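Local coordinates for biotin binding protein A (Gallus gallus, PDB 2C1Q) that binds biotin in the beta-barrel of an avidin-family subunit that assembles with three others into a tetramer, at residues 92-97 with 121-126. Numbering follows the deposited sequence.
Sequences KEMLEM and VFTRVK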
ATOM      1  N   LYS A  92      -3.727 -20.664  19.626  1.00 46.81           N
ATOM      2  CA  LYS A  92      -2.749 -19.593  19.408  1.00 45.01           C
ATOM      3  C   LYS A  92      -3.369 -18.391  18.674  1.00 43.68           C
ATOM      4  O   LYS A  92      -3.991 -18.551  17.616  1.00 43.73           O
ATOM      5  CB  LYS A  92      -1.552 -20.133  18.633  1.00 45.53           C
ATOM      6  CG  LYS A  92      -0.348 -19.210  18.552  1.00 45.80           C
ATOM      7  CD  LYS A  92       0.503 -19.579  17.336  1.00 48.49           C
ATOM      8  CE  LYS A  92       1.935 -19.038  17.442  1.00 50.20           C
ATOM      9  NZ  LYS A  92       2.735 -19.411  16.238  1.00 50.03           N
ATOM     10  N   GLU A  93      -3.179 -17.205  19.261  1.00 41.59           N
ATOM     11  CA  GLU A  93      -3.697 -15.925  18.773  1.00 39.23           C
ATOM     12  C   GLU A  93      -2.686 -15.225  17.890  1.00 37.72           C
ATOM     13  O   GLU A  93      -1.495 -15.243  18.181  1.00 36.31           O
ATOM     14  CB  GLU A  93      -3.999 -14.997  19.952  1.00 39.27           C
ATOM     15  CG  GLU A  93      -5.154 -15.453  20.844  1.00 39.34           C
ATOM     16  CD  GLU A  93      -5.002 -14.996  22.271  1.00 38.24           C
ATOM     17  OE1 GLU A  93      -3.985 -15.338  22.896  1.00 40.41           O
ATOM     18  OE2 GLU A  93      -5.887 -14.277  22.771  1.00 38.92           O
ATOM     19  N   MET A  94      -3.165 -14.573  16.831  1.00 36.02           N
ATOM     20  CA  MET A  94      -2.282 -13.800  15.959  1.00 35.91           C
ATOM     21  C   MET A  94      -2.979 -12.565  15.458  1.00 32.73           C
ATOM     22  O   MET A  94      -4.095 -12.650  14.991  1.00 31.86           O
ATOM     23  CB  MET A  94      -1.854 -14.627  14.739  1.00 35.91           C
ATOM     24  CG  MET A  94      -1.448 -16.073  15.053  1.00 38.96           C
ATOM     25  SD  MET A  94      -1.103 -16.978  13.547  1.00 42.80           S
ATOM     26  CE  MET A  94       0.613 -16.512  13.307  1.00 42.23           C
ATOM     27  N   LEU A  95      -2.305 -11.421  15.545  1.00 30.44           N
ATOM     28  CA  LEU A  95      -2.775 -10.197  14.898  1.00 28.64           C
ATOM     29  C   LEU A  95      -2.142 -10.056  13.506  1.00 26.93           C
ATOM     30  O   LEU A  95      -0.921  -9.958  13.379  1.00 26.18           O
ATOM     31  CB  LEU A  95      -2.428  -8.960  15.743  1.00 28.84           C
ATOM     32  CG  LEU A  95      -2.814  -8.979  17.226  1.00 29.29           C
ATOM     33  CD1 LEU A  95      -2.254  -7.737  17.904  1.00 26.04           C
ATOM     34  CD2 LEU A  95      -4.326  -9.064  17.384  1.00 26.70           C
ATOM     35  N   GLU A  96      -2.990 -10.063  12.484  1.00 26.02           N
ATOM     36  CA  GLU A  96      -2.593  -9.785  11.106  1.00 25.28           C
ATOM     37  C   GLU A  96      -2.814  -8.308  10.842  1.00 24.58           C
ATOM     38  O   GLU A  96      -3.964  -7.828  10.913  1.00 25.54           O
ATOM     39  CB  GLU A  96      -3.429 -10.599  10.107  1.00 25.54           C
ATOM     40  CG  GLU A  96      -3.325 -12.095  10.257  1.00 26.39           C
ATOM     41  CD  GLU A  96      -1.958 -12.656   9.836  1.00 30.56           C
ATOM     42  OE1 GLU A  96      -1.178 -11.987   9.085  1.00 25.92           O
ATOM     43  OE2 GLU A  96      -1.680 -13.785  10.276  1.00 29.91           O
ATOM     44  N   MET A  97      -1.721  -7.610  10.524  1.00 22.31           N
ATOM     45  CA  MET A  97      -1.735  -6.153  10.414  1.00 21.24           C
ATOM     46  C   MET A  97      -1.074  -5.677   9.145  1.00 19.97           C
ATOM     47  O   MET A  97      -0.186  -6.318   8.634  1.00 20.14           O
ATOM     48  CB  MET A  97      -1.074  -5.489  11.615  1.00 19.94           C
ATOM     49  CG  MET A  97      -1.786  -5.815  12.931  1.00 19.37           C
ATOM     50  SD  MET A  97      -1.764  -4.557  14.183  1.00 23.87           S
ATOM     51  CE  MET A  97      -3.243  -3.595  13.680  1.00 26.27           C
ATOM     52  N   VAL A 121       2.976  -9.519  11.694  1.00 23.05           N
ATOM     53  CA  VAL A 121       2.181 -10.552  12.371  1.00 24.37           C
ATOM     54  C   VAL A 121       2.585 -10.516  13.829  1.00 24.18           C
ATOM     55  O   VAL A 121       3.765 -10.609  14.136  1.00 24.43           O
ATOM     56  CB  VAL A 121       2.415 -11.972  11.816  1.00 24.51           C
ATOM     57  CG1 VAL A 121       1.420 -12.985  12.481  1.00 24.43           C
ATOM     58  CG2 VAL A 121       2.190 -11.995  10.327  1.00 27.77           C
ATOM     59  N   PHE A 122       1.620 -10.323  14.720  1.00 25.02           N
ATOM     60  CA  PHE A 122       1.925 -10.251  16.160  1.00 25.95           C
ATOM     61  C   PHE A 122       1.422 -11.496  16.863  1.00 26.49           C
ATOM     62  O   PHE A 122       0.344 -11.995  16.555  1.00 26.47           O
ATOM     63  CB  PHE A 122       1.264  -9.046  16.844  1.00 25.26           C
ATOM     64  CG  PHE A 122       1.742  -7.707  16.369  1.00 25.18           C
ATOM     65  CD1 PHE A 122       2.570  -6.934  17.164  1.00 25.46           C
ATOM     66  CD2 PHE A 122       1.336  -7.203  15.151  1.00 23.54           C
ATOM     67  CE1 PHE A 122       2.980  -5.678  16.743  1.00 25.12           C
ATOM     68  CE2 PHE A 122       1.768  -5.987  14.717  1.00 23.12           C
ATOM     69  CZ  PHE A 122       2.572  -5.209  15.515  1.00 24.08           C
ATOM     70  N   THR A 123       2.191 -11.973  17.829  1.00 26.90           N
ATOM     71  CA  THR A 123       1.663 -12.981  18.736  1.00 28.38           C
ATOM     72  C   THR A 123       1.831 -12.488  20.172  1.00 28.93           C
ATOM     73  O   THR A 123       2.643 -11.577  20.443  1.00 28.62           O
ATOM     74  CB  THR A 123       2.305 -14.382  18.488  1.00 28.38           C
ATOM     75  OG1 THR A 123       3.722 -14.274  18.573  1.00 29.31           O
ATOM     76  CG2 THR A 123       1.933 -14.913  17.098  1.00 26.29           C
ATOM     77  N   ARG A 124       1.028 -13.047  21.078  1.00 29.61           N
ATOM     78  CA  ARG A 124       1.031 -12.635  22.483  1.00 30.88           C
ATOM     79  C   ARG A 124       2.322 -13.062  23.191  1.00 31.92           C
ATOM     80  O   ARG A 124       2.700 -14.220  23.092  1.00 33.44           O
ATOM     81  CB  ARG A 124      -0.172 -13.246  23.181  1.00 30.41           C
ATOM     82  CG  ARG A 124      -0.623 -12.462  24.345  1.00 31.50           C
ATOM     83  CD  ARG A 124      -1.769 -13.114  25.032  1.00 29.30           C
ATOM     84  NE  ARG A 124      -3.081 -12.841  24.449  1.00 31.20           N
ATOM     85  CZ  ARG A 124      -3.724 -11.670  24.460  1.00 28.87           C
ATOM     86  NH1 ARG A 124      -3.164 -10.563  24.952  1.00 26.76           N
ATOM     87  NH2 ARG A 124      -4.931 -11.610  23.920  1.00 25.44           N
ATOM     88  N   VAL A 125       2.992 -12.143  23.886  1.00 33.34           N
ATOM     89  CA  VAL A 125       4.214 -12.466  24.679  1.00 35.31           C
ATOM     90  C   VAL A 125       3.853 -13.370  25.879  1.00 36.33           C
ATOM     91  O   VAL A 125       2.896 -13.104  26.615  1.00 35.64           O
ATOM     92  CB  VAL A 125       4.975 -11.192  25.164  1.00 35.30           C
ATOM     93  CG1 VAL A 125       6.064 -11.544  26.209  1.00 36.40           C
ATOM     94  CG2 VAL A 125       5.621 -10.457  23.998  1.00 34.24           C
ATOM     95  N   LYS A 126       4.608 -14.447  26.062  1.00 38.63           N
ATOM     96  CA  LYS A 126       4.194 -15.496  27.002  1.00 40.42           C
ATOM     97  C   LYS A 126       4.283 -15.025  28.443  1.00 41.06           C
ATOM     98  O   LYS A 126       5.086 -14.139  28.791  1.00 41.36           O
ATOM     99  CB  LYS A 126       4.990 -16.785  26.787  1.00 41.15           C
ATOM    100  CG  LYS A 126       4.669 -17.507  25.491  1.00 43.36           C
ATOM    101  CD  LYS A 126       5.672 -18.632  25.264  1.00 47.95           C
ATOM    102  CE  LYS A 126       6.003 -18.791  23.796  1.00 51.49           C
ATOM    103  NZ  LYS A 126       4.824 -19.304  23.043  1.00 53.69           N
ATOM    104  OXT LYS A 126       3.518 -15.519  29.276  1.00 41.69           O
TER
HETATM  105  O   HOH W   1       0.011 -15.637  20.350  1.00 28.52           O
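Strands 93-102 and 115-124, the last two of the avidin beta-barrel, pair antiparallel here, and Leu95 and Phe122 form a hydrogen-bonded pair between them. Leu95 N donates a hydrogen bond to Phe122 O at 2.9 Å, and Phe122 N returns the bond to Leu95 O, meeting a lone pair in the carbonyl plane. Two residues further along, at the start of 93-102 and the end of 115-124, the direct ladder gives way to water: a single molecule donates to Glu93 O and accepts from Arg124 N, bridging the two backbones where they splay apart.

Beyond that water the side chains take over. Arg124 presents NE and NH2 side-on to the carboxylate of buried Glu93, NE to OE1 at 3.1 Å and nearly straight, NH2 to OE2 in a salt bridge. Both oxygens lie close to the guanidinium plane, yet the nitrogens come from above the carboxylate plane, since the two flat groups are turned 50° apart. A bend at chi3 (-83°) swings the guanidinium round to face the glutamate. Cys5 N also bonds Glu93 OE2, while Glu6 O and Gln8 O take NH2 and NH1, so the pair ties the N-terminal segment to the barrel. A leucine in place of Arg124 would probably leave the buried Glu93 carboxylate without its countercharge and the Glu6 and Gln8 carbonyls without their donor.

On the face carrying Leu95 and Phe122, Leu95 CB packs 3.9 Å from Phe122 CB, and Met97 SD sits obliquely by the ring, 4.7 Å from its centroid, as a Met-aromatic contact. On the reverse face, Met94 CE touches Val121 CG1 at 3.7 Å. With biotin about 5 Å from the Phe122 side chain, this pairing of neighbouring strands beside the ligand is typical of the avidin barrel.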